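Local coordinates for protein yeast glycogen phosphorylase (Saccharomyces cerevisiae, PDB 1YGP) that is a glycogen phosphorylase, an enzyme of the carbohydrate phosphorylase family in the GT-B clan that binds pyridoxal-5'-phosphate, at residues L377-V382 against L424-E429; I228-Y233 against W335-L340; A373-Q378 against A471-V476; L327-Q332 against R417-H422. All coordinates share one frame; numbering follows the deposited sequence.

Contact 1: L377-V382 against L424-E429; sequences LQRVLV and LPRHLE
R379 sets its CD over one face of the H427 imidazole and slants across the R426 chain, at a nearly perpendicular helix-helix packing (axes 10.3 Å apart, 96° between directions) in the part of this GT-B-type protein built on the mixed sheet. The R379 chain starts extended, with chi1 and chi2 both anti, and this carries CD over the ring, 3.6 Å from H427 CE1. The bend at chi3 (68°) then turns NE and the guanidinium so that H427 CE1 lies at the guanidinium's edge, near its plane. The two flat groups are steeply inclined, 65° apart, and are therefore not stacked. Beyond the ring, the contact between the two arginines is aliphatic, with R379 CD 3.9 Å from R426 CG. Their charged ends separate: R379 NH1 and R426 NE stay 6.9 Å apart. R379 NH2 pairs with E376, whereas R426 is held by two acids, its NH2 pairing with D383 of the same helix as R379. V382, reached by the R426 chain at about a right angle, places CG1 4.1 Å from R426 NH2. The other terminal nitrogen, R426 NH1, forms an intrahelical salt bridge of 2.8 Å to E429 OE1.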
loop_
_atom_site.group_PDB
_atom_site.type_symbol
_atom_site.label_atom_id
_atom_site.label_comp_id
_atom_site.label_asym_id
_atom_site.label_seq_id
_atom_site.Cartn_x
_atom_site.Cartn_y
_atom_site.Cartn_z
ATOM N N LEU A 377 -7.756 31.075 -4.001
ATOM C CA LEU A 377 -6.752 31.909 -4.634
ATOM C C LEU A 377 -6.936 33.299 -4.056
ATOM O O LEU A 377 -5.947 33.897 -3.625
ATOM C CB LEU A 377 -6.908 31.958 -6.155
ATOM C CG LEU A 377 -5.869 32.776 -6.967
ATOM C CD1 LEU A 377 -4.457 32.425 -6.527
ATOM C CD2 LEU A 377 -6.038 32.493 -8.445
ATOM N N GLN A 378 -8.162 33.799 -3.896
ATOM C CA GLN A 378 -8.358 35.104 -3.275
ATOM C C GLN A 378 -7.778 35.119 -1.858
ATOM O O GLN A 378 -7.018 36.039 -1.522
ATOM C CB GLN A 378 -9.842 35.425 -3.251
ATOM C CG GLN A 378 -10.198 36.790 -2.713
ATOM C CD GLN A 378 -9.722 37.978 -3.520
ATOM O OE1 GLN A 378 -9.040 37.879 -4.537
ATOM N NE2 GLN A 378 -10.097 39.169 -3.077
ATOM N N ARG A 379 -8.065 34.082 -1.047
ATOM C CA ARG A 379 -7.508 33.967 0.282
ATOM C C ARG A 379 -5.980 34.014 0.274
ATOM O O ARG A 379 -5.415 34.794 1.049
ATOM C CB ARG A 379 -7.929 32.662 0.954
ATOM C CG ARG A 379 -7.438 32.599 2.411
ATOM C CD ARG A 379 -7.721 31.310 3.177
ATOM N NE ARG A 379 -6.953 30.200 2.654
ATOM C CZ ARG A 379 -5.696 29.998 3.027
ATOM N NH1 ARG A 379 -5.087 30.788 3.917
ATOM N NH2 ARG A 379 -5.003 29.044 2.425
ATOM N N VAL A 380 -5.246 33.283 -0.568
ATOM C CA VAL A 380 -3.804 33.314 -0.422
ATOM C C VAL A 380 -3.274 34.636 -0.937
ATOM O O VAL A 380 -2.389 35.196 -0.275
ATOM C CB VAL A 380 -3.093 32.154 -1.172
ATOM C CG1 VAL A 380 -3.729 30.868 -0.730
ATOM C CG2 VAL A 380 -3.233 32.237 -2.653
ATOM N N LEU A 381 -3.808 35.207 -2.033
ATOM C CA LEU A 381 -3.274 36.463 -2.542
ATOM C C LEU A 381 -3.491 37.588 -1.542
ATOM O O LEU A 381 -2.590 38.394 -1.333
ATOM C CB LEU A 381 -3.918 36.857 -3.866
ATOM C CG LEU A 381 -3.590 36.058 -5.106
ATOM C CD1 LEU A 381 -4.264 36.754 -6.265
ATOM C CD2 LEU A 381 -2.092 35.984 -5.376
ATOM N N VAL A 382 -4.623 37.647 -0.868
ATOM C CA VAL A 382 -4.825 38.659 0.139
ATOM C C VAL A 382 -4.122 38.279 1.432
ATOM O O VAL A 382 -3.229 39.018 1.827
ATOM C CB VAL A 382 -6.331 38.842 0.330
ATOM C CG1 VAL A 382 -6.675 39.561 1.614
ATOM C CG2 VAL A 382 -6.816 39.645 -0.867
ATOM N N LEU A 424 -14.638 26.163 7.469
ATOM C CA LEU A 424 -13.818 27.081 6.715
ATOM C C LEU A 424 -14.116 28.542 7.106
ATOM O O LEU A 424 -14.703 29.279 6.294
ATOM C CB LEU A 424 -14.078 26.765 5.203
ATOM C CG LEU A 424 -13.782 25.327 4.678
ATOM C CD1 LEU A 424 -13.974 25.222 3.189
ATOM C CD2 LEU A 424 -12.343 24.973 4.941
ATOM N N PRO A 425 -13.704 29.055 8.287
ATOM C CA PRO A 425 -14.052 30.392 8.756
ATOM C C PRO A 425 -13.624 31.571 7.885
ATOM O O PRO A 425 -14.425 32.449 7.561
ATOM C CB PRO A 425 -13.481 30.445 10.159
ATOM C CG PRO A 425 -12.534 29.290 10.314
ATOM C CD PRO A 425 -13.177 28.268 9.403
ATOM N N ARG A 426 -12.383 31.615 7.408
ATOM C CA ARG A 426 -11.918 32.712 6.556
ATOM C C ARG A 426 -12.546 32.678 5.171
ATOM O O ARG A 426 -12.848 33.715 4.584
ATOM C CB ARG A 426 -10.391 32.639 6.434
ATOM C CG ARG A 426 -9.732 33.705 5.580
ATOM C CD ARG A 426 -9.959 35.061 6.225
ATOM N NE ARG A 426 -9.136 36.118 5.657
ATOM C CZ ARG A 426 -9.684 37.234 5.205
ATOM N NH1 ARG A 426 -11.000 37.428 5.253
ATOM N NH2 ARG A 426 -8.902 38.185 4.713
ATOM N N HIS A 427 -12.798 31.486 4.624
ATOM C CA HIS A 427 -13.356 31.373 3.280
ATOM C C HIS A 427 -14.807 31.810 3.346
ATOM O O HIS A 427 -15.285 32.309 2.336
ATOM C CB HIS A 427 -13.297 29.950 2.741
ATOM C CG HIS A 427 -11.879 29.427 2.562
ATOM N ND1 HIS A 427 -11.134 29.516 1.476
ATOM C CD2 HIS A 427 -11.133 28.755 3.519
ATOM C CE1 HIS A 427 -9.989 28.932 1.721
ATOM N NE2 HIS A 427 -9.988 28.481 2.946
ATOM N N LEU A 428 -15.518 31.687 4.476
ATOM C CA LEU A 428 -16.833 32.310 4.598
ATOM C C LEU A 428 -16.730 33.838 4.553
ATOM O O LEU A 428 -17.544 34.521 3.929
ATOM C CB LEU A 428 -17.517 31.981 5.911
ATOM C CG LEU A 428 -18.992 31.640 5.846
ATOM C CD1 LEU A 428 -19.503 31.818 7.238
ATOM C CD2 LEU A 428 -19.806 32.542 4.950
ATOM N N GLU A 429 -15.744 34.422 5.228
ATOM C CA GLU A 429 -15.547 35.857 5.249
ATOM C C GLU A 429 -15.382 36.364 3.822
ATOM O O GLU A 429 -16.095 37.269 3.374
ATOM C CB GLU A 429 -14.309 36.190 6.050
ATOM C CG GLU A 429 -14.354 35.963 7.545
ATOM C CD GLU A 429 -13.149 36.514 8.321
ATOM O OE1 GLU A 429 -12.200 37.046 7.729
ATOM O OE2 GLU A 429 -13.159 36.417 9.554
#

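Contact 2: I228-Y233 against W335-L340; sequences IPVTFY and WCAASL
A338, on the helix, is the residue most enclosed by this contact, and it sits against I228 and V230 of strand 228-232. The arrangement is an alpha/beta layer packing: helix 322-350 lies on an outermost strand of the mixed sheet in this GT-B-type protein, with axes 8.4 Å apart and running roughly antiparallel at 144°. I228 and V230, two positions apart, both direct their CB toward the helix, while P229 between them turns away, as expected for a strand whose one face meets a helix. From I228, CG1 is the branch that touches; chi1 (-45°) leaves it beside the backbone N, 4.1 Å from A338 CB and equally near the carbonyl oxygen of A338. V230 uses CG2, which likewise stands beside its backbone N, and sets this methyl 4.1 Å from A337 CB and 4.4 Å from A338 CB, so a single methyl meets two successive alanines. Consistent with the small alanine side chains, the CA atoms of I228 and A338 are 5.9 Å apart. No polar pair joins the segments. Flanking the apolar seam, V230 also touches F334 and I228 touches H341 of the same helix. On the helix itself, S339 OG donates to W335 O at 2.8 Å, reaching it from the opposite face to S339 N.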
loop_
_atom_site.group_PDB
_atom_site.type_symbol
_atom_site.label_atom_id
_atom_site.label_comp_id
_atom_site.label_asym_id
_atom_site.label_seq_id
_atom_site.Cartn_x
_atom_site.Cartn_y
_atom_site.Cartn_z
ATOM N N ILE A 228 1.905 18.821 0.791
ATOM C CA ILE A 228 1.277 20.115 1.102
ATOM C C ILE A 228 0.520 19.994 2.428
ATOM O O ILE A 228 -0.230 19.025 2.525
ATOM C CB ILE A 228 0.234 20.539 0.015
ATOM C CG1 ILE A 228 0.675 20.355 -1.443
ATOM C CG2 ILE A 228 -0.020 22.002 0.254
ATOM C CD1 ILE A 228 1.844 21.232 -1.921
ATOM N N PRO A 229 0.630 20.815 3.486
ATOM C CA PRO A 229 -0.328 20.892 4.614
ATOM C C PRO A 229 -1.657 21.564 4.256
ATOM O O PRO A 229 -1.682 22.535 3.485
ATOM C CB PRO A 229 0.396 21.653 5.692
ATOM C CG PRO A 229 1.851 21.409 5.348
ATOM C CD PRO A 229 1.849 21.533 3.828
ATOM N N VAL A 230 -2.777 21.092 4.798
ATOM C CA VAL A 230 -4.110 21.581 4.474
ATOM C C VAL A 230 -4.776 21.711 5.832
ATOM O O VAL A 230 -4.608 20.831 6.679
ATOM C CB VAL A 230 -4.832 20.548 3.569
ATOM C CG1 VAL A 230 -6.305 20.875 3.452
ATOM C CG2 VAL A 230 -4.272 20.606 2.159
ATOM N N THR A 231 -5.590 22.728 6.062
ATOM C CA THR A 231 -6.088 23.049 7.394
ATOM C C THR A 231 -7.597 23.088 7.470
ATOM O O THR A 231 -8.262 23.526 6.523
ATOM C CB THR A 231 -5.442 24.411 7.762
ATOM O OG1 THR A 231 -4.146 24.018 8.164
ATOM C CG2 THR A 231 -6.106 25.248 8.824
ATOM N N PHE A 232 -8.150 22.643 8.582
ATOM C CA PHE A 232 -9.587 22.700 8.722
ATOM C C PHE A 232 -9.895 23.290 10.078
ATOM O O PHE A 232 -9.069 23.235 11.003
ATOM C CB PHE A 232 -10.193 21.319 8.631
ATOM C CG PHE A 232 -9.934 20.661 7.287
ATOM C CD1 PHE A 232 -10.616 21.104 6.155
ATOM C CD2 PHE A 232 -9.008 19.615 7.198
ATOM C CE1 PHE A 232 -10.359 20.487 4.935
ATOM C CE2 PHE A 232 -8.763 19.011 5.968
ATOM C CZ PHE A 232 -9.438 19.444 4.833
ATOM N N TYR A 233 -11.096 23.871 10.163
ATOM C CA TYR A 233 -11.664 24.470 11.360
ATOM C C TYR A 233 -10.824 25.672 11.728
ATOM O O TYR A 233 -10.175 26.280 10.869
ATOM C CB TYR A 233 -11.689 23.436 12.509
ATOM C CG TYR A 233 -12.469 22.197 12.108
ATOM C CD1 TYR A 233 -13.855 22.254 12.005
ATOM C CD2 TYR A 233 -11.794 21.012 11.809
ATOM C CE1 TYR A 233 -14.571 21.133 11.603
ATOM C CE2 TYR A 233 -12.503 19.886 11.403
ATOM C CZ TYR A 233 -13.890 19.965 11.310
ATOM O OH TYR A 233 -14.620 18.858 10.962
ATOM N N TRP A 335 -8.546 18.923 -1.897
ATOM C CA TRP A 335 -8.082 18.870 -3.260
ATOM C C TRP A 335 -7.940 20.261 -3.826
ATOM O O TRP A 335 -6.916 20.482 -4.483
ATOM C CB TRP A 335 -9.076 18.026 -4.029
ATOM C CG TRP A 335 -9.232 18.199 -5.531
ATOM C CD1 TRP A 335 -8.268 17.909 -6.470
ATOM C CD2 TRP A 335 -10.421 18.589 -6.074
ATOM N NE1 TRP A 335 -8.870 18.103 -7.624
ATOM C CE2 TRP A 335 -10.151 18.506 -7.436
ATOM C CE3 TRP A 335 -11.665 18.983 -5.592
ATOM C CZ2 TRP A 335 -11.170 18.827 -8.328
ATOM C CZ3 TRP A 335 -12.662 19.300 -6.502
ATOM C CH2 TRP A 335 -12.419 19.221 -7.861
ATOM N N CYS A 336 -8.872 21.209 -3.613
ATOM C CA CYS A 336 -8.703 22.576 -4.123
ATOM C C CYS A 336 -7.493 23.321 -3.555
ATOM O O CYS A 336 -6.719 23.967 -4.262
ATOM C CB CYS A 336 -9.943 23.366 -3.822
ATOM S SG CYS A 336 -11.237 22.833 -4.957
ATOM N N ALA A 337 -7.285 23.132 -2.264
ATOM C CA ALA A 337 -6.212 23.707 -1.498
ATOM C C ALA A 337 -4.826 23.273 -1.972
ATOM O O ALA A 337 -3.997 24.105 -2.369
ATOM C CB ALA A 337 -6.402 23.296 -0.048
ATOM N N ALA A 338 -4.571 21.957 -1.939
ATOM C CA ALA A 338 -3.306 21.370 -2.339
ATOM C C ALA A 338 -2.987 21.665 -3.804
ATOM O O ALA A 338 -1.895 22.136 -4.137
ATOM C CB ALA A 338 -3.386 19.887 -2.134
ATOM N N SER A 339 -3.952 21.475 -4.692
ATOM C CA SER A 339 -3.781 21.780 -6.093
ATOM C C SER A 339 -3.482 23.249 -6.330
ATOM O O SER A 339 -2.541 23.566 -7.059
ATOM C CB SER A 339 -5.033 21.392 -6.817
ATOM O OG SER A 339 -5.251 19.996 -6.686
ATOM N N LEU A 340 -4.192 24.197 -5.717
ATOM C CA LEU A 340 -3.869 25.603 -5.918
ATOM C C LEU A 340 -2.478 25.889 -5.403
ATOM O O LEU A 340 -1.697 26.557 -6.075
ATOM C CB LEU A 340 -4.847 26.490 -5.197
ATOM C CG LEU A 340 -5.664 27.378 -6.089
ATOM C CD1 LEU A 340 -4.743 28.250 -6.890
ATOM C CD2 LEU A 340 -6.460 26.553 -7.072
#

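Contact 3: A373-Q378 against A471-V476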
loop_
_atom_site.group_PDB
_atom_site.type_symbol
_atom_site.label_atom_id
_atom_site.label_comp_id
_atom_site.label_asym_id
_atom_site.label_seq_id
_atom_site.Cartn_x
_atom_site.Cartn_y
_atom_site.Cartn_z
ATOM N N ALA A 373 -11.645 26.625 -5.116
ATOM C CA ALA A 373 -10.377 27.099 -5.646
ATOM C C ALA A 373 -10.385 28.603 -5.886
ATOM O O ALA A 373 -9.362 29.254 -5.700
ATOM C CB ALA A 373 -10.069 26.438 -6.967
ATOM N N ILE A 374 -11.526 29.197 -6.272
ATOM C CA ILE A 374 -11.688 30.649 -6.480
ATOM C C ILE A 374 -11.423 31.389 -5.157
ATOM O O ILE A 374 -10.519 32.221 -5.012
ATOM C CB ILE A 374 -13.152 30.904 -7.011
ATOM C CG1 ILE A 374 -13.233 30.547 -8.470
ATOM C CG2 ILE A 374 -13.569 32.340 -6.860
ATOM C CD1 ILE A 374 -14.664 30.215 -8.920
ATOM N N VAL A 375 -12.198 31.002 -4.142
ATOM C CA VAL A 375 -12.147 31.603 -2.825
ATOM C C VAL A 375 -10.776 31.422 -2.182
ATOM O O VAL A 375 -10.317 32.239 -1.388
ATOM C CB VAL A 375 -13.255 30.950 -1.999
ATOM C CG1 VAL A 375 -13.335 31.563 -0.625
ATOM C CG2 VAL A 375 -14.581 31.208 -2.651
ATOM N N GLU A 376 -10.121 30.297 -2.460
ATOM C CA GLU A 376 -8.793 30.001 -1.967
ATOM C C GLU A 376 -7.735 30.859 -2.665
ATOM O O GLU A 376 -6.865 31.370 -1.947
ATOM C CB GLU A 376 -8.530 28.521 -2.184
ATOM C CG GLU A 376 -7.117 28.017 -1.909
ATOM C CD GLU A 376 -6.654 28.034 -0.456
ATOM O OE1 GLU A 376 -7.455 28.241 0.451
ATOM O OE2 GLU A 376 -5.462 27.816 -0.239
ATOM N N LEU A 377 -7.756 31.075 -4.001
ATOM C CA LEU A 377 -6.752 31.909 -4.634
ATOM C C LEU A 377 -6.936 33.299 -4.056
ATOM O O LEU A 377 -5.947 33.897 -3.625
ATOM C CB LEU A 377 -6.908 31.958 -6.155
ATOM C CG LEU A 377 -5.869 32.776 -6.967
ATOM C CD1 LEU A 377 -4.457 32.425 -6.527
ATOM C CD2 LEU A 377 -6.038 32.493 -8.445
ATOM N N GLN A 378 -8.162 33.799 -3.896
ATOM C CA GLN A 378 -8.358 35.104 -3.275
ATOM C C GLN A 378 -7.778 35.119 -1.858
ATOM O O GLN A 378 -7.018 36.039 -1.522
ATOM C CB GLN A 378 -9.842 35.425 -3.251
ATOM C CG GLN A 378 -10.198 36.790 -2.713
ATOM C CD GLN A 378 -9.722 37.978 -3.520
ATOM O OE1 GLN A 378 -9.040 37.879 -4.537
ATOM N NE2 GLN A 378 -10.097 39.169 -3.077
ATOM N N ALA A 471 -22.706 27.462 -7.585
ATOM C CA ALA A 471 -22.736 27.781 -9.013
ATOM C C ALA A 471 -22.762 29.287 -9.270
ATOM O O ALA A 471 -22.103 29.762 -10.200
ATOM C CB ALA A 471 -23.963 27.193 -9.700
ATOM N N PHE A 472 -23.437 30.073 -8.423
ATOM C CA PHE A 472 -23.414 31.520 -8.589
ATOM C C PHE A 472 -22.044 32.096 -8.208
ATOM O O PHE A 472 -21.559 33.004 -8.900
ATOM C CB PHE A 472 -24.475 32.155 -7.734
ATOM C CG PHE A 472 -25.897 31.798 -8.137
ATOM C CD1 PHE A 472 -26.177 30.908 -9.183
ATOM C CD2 PHE A 472 -26.944 32.380 -7.425
ATOM C CE1 PHE A 472 -27.492 30.605 -9.508
ATOM C CE2 PHE A 472 -28.260 32.071 -7.758
ATOM C CZ PHE A 472 -28.532 31.185 -8.796
ATOM N N LEU A 473 -21.365 31.582 -7.162
ATOM C CA LEU A 473 -20.009 31.992 -6.829
ATOM C C LEU A 473 -19.055 31.677 -7.982
ATOM O O LEU A 473 -18.121 32.450 -8.279
ATOM C CB LEU A 473 -19.557 31.262 -5.567
ATOM C CG LEU A 473 -18.124 31.372 -5.002
ATOM C CD1 LEU A 473 -17.645 32.809 -4.799
ATOM C CD2 LEU A 473 -18.149 30.651 -3.666
ATOM N N ALA A 474 -19.297 30.541 -8.657
ATOM C CA ALA A 474 -18.476 30.152 -9.781
ATOM C C ALA A 474 -18.726 31.098 -10.947
ATOM O O ALA A 474 -17.733 31.480 -11.567
ATOM C CB ALA A 474 -18.802 28.743 -10.211
ATOM N N ILE A 475 -19.962 31.555 -11.267
ATOM C CA ILE A 475 -20.185 32.516 -12.361
ATOM C C ILE A 475 -19.460 33.818 -12.033
ATOM O O ILE A 475 -18.691 34.329 -12.845
ATOM C CB ILE A 475 -21.645 32.955 -12.589
ATOM C CG1 ILE A 475 -22.690 31.866 -12.548
ATOM C CG2 ILE A 475 -21.635 33.557 -13.969
ATOM C CD1 ILE A 475 -22.601 30.726 -13.550
ATOM N N VAL A 476 -19.686 34.349 -10.830
ATOM C CA VAL A 476 -19.044 35.577 -10.385
ATOM C C VAL A 476 -17.517 35.482 -10.342
ATOM O O VAL A 476 -16.874 36.510 -10.563
ATOM C CB VAL A 476 -19.619 35.950 -8.994
ATOM C CG1 VAL A 476 -18.921 37.127 -8.378
ATOM C CG2 VAL A 476 -21.058 36.371 -9.168
#
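I374 and L473 carry most of this apolar contact between segments 373-378 and 471-476 of helices 372-384 and 470-477, each pointing its CB toward the other helix. The end of I374 comes against backbone rather than side chain: its CD1 lies 3.9 Å from A474 CA and 4.2 Å from L473 O. CG1 stands anti to the carbonyl carbon (chi1 -77°), and the chain then extends through chi2 to carry that methyl to the neighbouring helix. Beside it, L473 answers from the other helix with its two branch methyls. V375 meets them through CG2 alone, 3.8 Å from L473 CD2 and 4.1 Å from L473 CD1, and the two side chains lie at about a right angle. A474 takes part mainly through its CA, against the I374 methyl. The axes stand 10.5 Å apart at 53°, and the CA atoms of I374 and A474, 7.6 Å apart, mark the point where the backbones come nearest.

In the second shell, T371, just before the first helix, touches both L473 and A474, and A474 O accepts a hydrogen bond from S478 OG. The contact sits beside strand 400-404 of the mixed sheet, where F400 touches I374 and Y402 touches A471 and I475; I374 also packs on V396 of helix 389-399, and V375 on H427 of helix 425-445.

Contact 4: L327-Q332 against R417-H422; sequences LRLKQQ and RRLFGH
Helix 322-350, the long helix that also flanks the mixed sheet, meets the short helix 417-423 through L329, which touches F420 and L419 in a small hydrophobic helix-helix contact. L329 points its CB at the neighbouring helix and holds CG anti to the backbone N (chi1 -170°), which carries both methyls forward. Both reach the CD2-CE2 part of the F420 ring. CD2 is the nearer, 3.7 Å from F420 CD2 and 4.0 Å from F420 CA, while CD1 stands 4.0 Å from F420 CE2. The approach is oblique to the ring, and the two side chains meet at about a right angle. L419 contributes more loosely, with its CD1 4.5 Å from L329 CD2. The first bond of the F420 side chain does not point at helix 322-350, yet its ring ends near L329. W415, on the strand that leads into helix 417-423, touches both L329 and F420 and so extends the apolar cluster, and I431 of helix 425-445 also touches F420. With the CA atoms of L329 and F420 7.9 Å apart, this is a plain apolar helix-helix contact in the alpha/beta part of a GT-B-type protein.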
loop_
_atom_site.group_PDB
_atom_site.type_symbol
_atom_site.label_atom_id
_atom_site.label_comp_id
_atom_site.label_asym_id
_atom_site.label_seq_id
_atom_site.Cartn_x
_atom_site.Cartn_y
_atom_site.Cartn_z
ATOM N N LEU A 327 -17.815 15.776 5.262
ATOM C CA LEU A 327 -16.715 15.091 4.617
ATOM C C LEU A 327 -16.629 15.454 3.153
ATOM O O LEU A 327 -15.513 15.646 2.669
ATOM C CB LEU A 327 -16.874 13.578 4.783
ATOM C CG LEU A 327 -15.774 12.660 4.297
ATOM C CD1 LEU A 327 -14.476 12.914 5.048
ATOM C CD2 LEU A 327 -16.165 11.252 4.585
ATOM N N ARG A 328 -17.749 15.618 2.446
ATOM C CA ARG A 328 -17.738 16.026 1.045
ATOM C C ARG A 328 -17.120 17.412 0.971
ATOM O O ARG A 328 -16.220 17.629 0.152
ATOM C CB ARG A 328 -19.143 16.090 0.465
ATOM C CG ARG A 328 -19.831 14.733 0.416
ATOM C CD ARG A 328 -19.760 14.062 -0.935
ATOM N NE ARG A 328 -20.908 14.392 -1.757
ATOM C CZ ARG A 328 -21.702 13.465 -2.316
ATOM N NH1 ARG A 328 -21.507 12.163 -2.166
ATOM N NH2 ARG A 328 -22.732 13.855 -3.061
ATOM N N LEU A 329 -17.501 18.361 1.840
ATOM C CA LEU A 329 -16.899 19.673 1.775
ATOM C C LEU A 329 -15.413 19.606 2.109
ATOM O O LEU A 329 -14.580 20.185 1.404
ATOM C CB LEU A 329 -17.617 20.622 2.736
ATOM C CG LEU A 329 -17.264 22.130 2.633
ATOM C CD1 LEU A 329 -17.511 22.674 1.213
ATOM C CD2 LEU A 329 -18.092 22.881 3.645
ATOM N N LYS A 330 -15.071 18.803 3.116
ATOM C CA LYS A 330 -13.714 18.600 3.626
ATOM C C LYS A 330 -12.796 18.090 2.522
ATOM O O LYS A 330 -11.707 18.602 2.290
ATOM C CB LYS A 330 -13.849 17.623 4.781
ATOM C CG LYS A 330 -12.856 17.719 5.916
ATOM C CD LYS A 330 -13.591 17.086 7.088
ATOM C CE LYS A 330 -12.839 17.193 8.414
ATOM N NZ LYS A 330 -13.648 16.608 9.471
ATOM N N GLN A 331 -13.283 17.119 1.766
ATOM C CA GLN A 331 -12.602 16.527 0.631
ATOM C C GLN A 331 -12.429 17.548 -0.498
ATOM O O GLN A 331 -11.322 17.724 -1.014
ATOM C CB GLN A 331 -13.457 15.319 0.256
ATOM C CG GLN A 331 -13.149 14.462 -0.940
ATOM C CD GLN A 331 -14.063 13.230 -0.968
ATOM O OE1 GLN A 331 -15.222 13.292 -1.375
ATOM N NE2 GLN A 331 -13.637 12.043 -0.570
ATOM N N GLN A 332 -13.482 18.288 -0.876
ATOM C CA GLN A 332 -13.426 19.295 -1.936
ATOM C C GLN A 332 -12.489 20.438 -1.552
ATOM O O GLN A 332 -11.784 20.994 -2.411
ATOM C CB GLN A 332 -14.811 19.871 -2.215
ATOM C CG GLN A 332 -15.832 18.880 -2.735
ATOM C CD GLN A 332 -17.148 19.492 -3.184
ATOM O OE1 GLN A 332 -17.814 18.997 -4.101
ATOM N NE2 GLN A 332 -17.603 20.592 -2.610
ATOM N N ARG A 417 -24.581 27.821 5.693
ATOM C CA ARG A 417 -23.574 28.679 6.308
ATOM C C ARG A 417 -22.961 28.192 7.601
ATOM O O ARG A 417 -21.752 28.304 7.789
ATOM C CB ARG A 417 -24.161 30.039 6.524
ATOM C CG ARG A 417 -24.337 30.617 5.240
ATOM N N ARG A 418 -23.741 27.575 8.474
ATOM C CA ARG A 418 -23.209 27.064 9.729
ATOM C C ARG A 418 -22.027 26.109 9.525
ATOM O O ARG A 418 -20.915 26.362 9.987
ATOM C CB ARG A 418 -24.337 26.343 10.476
ATOM N N LEU A 419 -22.288 25.049 8.753
ATOM C CA LEU A 419 -21.325 24.030 8.390
ATOM C C LEU A 419 -20.111 24.613 7.668
ATOM O O LEU A 419 -18.950 24.424 8.084
ATOM C CB LEU A 419 -22.090 23.009 7.537
ATOM C CG LEU A 419 -21.482 21.879 6.693
ATOM C CD1 LEU A 419 -20.209 21.312 7.281
ATOM C CD2 LEU A 419 -22.493 20.768 6.645
ATOM N N PHE A 420 -20.390 25.386 6.620
ATOM C CA PHE A 420 -19.311 25.944 5.837
ATOM C C PHE A 420 -18.442 26.814 6.716
ATOM O O PHE A 420 -17.221 26.653 6.694
ATOM C CB PHE A 420 -19.859 26.774 4.679
ATOM C CG PHE A 420 -18.782 27.118 3.672
ATOM C CD1 PHE A 420 -17.915 28.196 3.884
ATOM C CD2 PHE A 420 -18.666 26.345 2.522
ATOM C CE1 PHE A 420 -16.929 28.497 2.942
ATOM C CE2 PHE A 420 -17.677 26.655 1.580
ATOM C CZ PHE A 420 -16.811 27.725 1.789
ATOM N N GLY A 421 -19.084 27.654 7.526
ATOM C CA GLY A 421 -18.394 28.607 8.363
ATOM C C GLY A 421 -17.479 27.928 9.360
ATOM O O GLY A 421 -16.318 28.304 9.535
ATOM N N HIS A 422 -18.005 26.869 9.970
ATOM C CA HIS A 422 -17.316 26.132 11.008
ATOM C C HIS A 422 -16.072 25.435 10.523
ATOM O O HIS A 422 -15.111 25.239 11.262
ATOM C CB HIS A 422 -18.287 25.108 11.597
ATOM C CG HIS A 422 -17.677 24.091 12.548
ATOM N ND1 HIS A 422 -17.039 24.296 13.699
ATOM C CD2 HIS A 422 -17.674 22.741 12.292
ATOM C CE1 HIS A 422 -16.646 23.131 14.151
ATOM N NE2 HIS A 422 -17.032 22.208 13.295
#

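The four contacts form one connected region of helices and an edge strand of the mixed sheet, with centres 10 to 16 Å apart. Contacts 1 and 3 share helix 372-384, and contacts 2 and 4 share helix 322-350. These two helices touch where L340 CD2 lies 3.6 Å from A373 CB, joining contacts 2 and 3. Contacts 1 and 4 use successive helices, 417-423 and 425-445, their segments alternate along the chain, and they pack through L428 CD1, 3.6 Å from G421 CA. Contacts 2 and 4 are tied by a probable hydrogen bond of 2.9 Å between Y233 OH and K330 NZ. Contacts 3 and 4 stay about 6 Å apart at nearest atoms. None of the eight segments contributes a residue to the pyridoxal-5'-phosphate pocket, which includes K607.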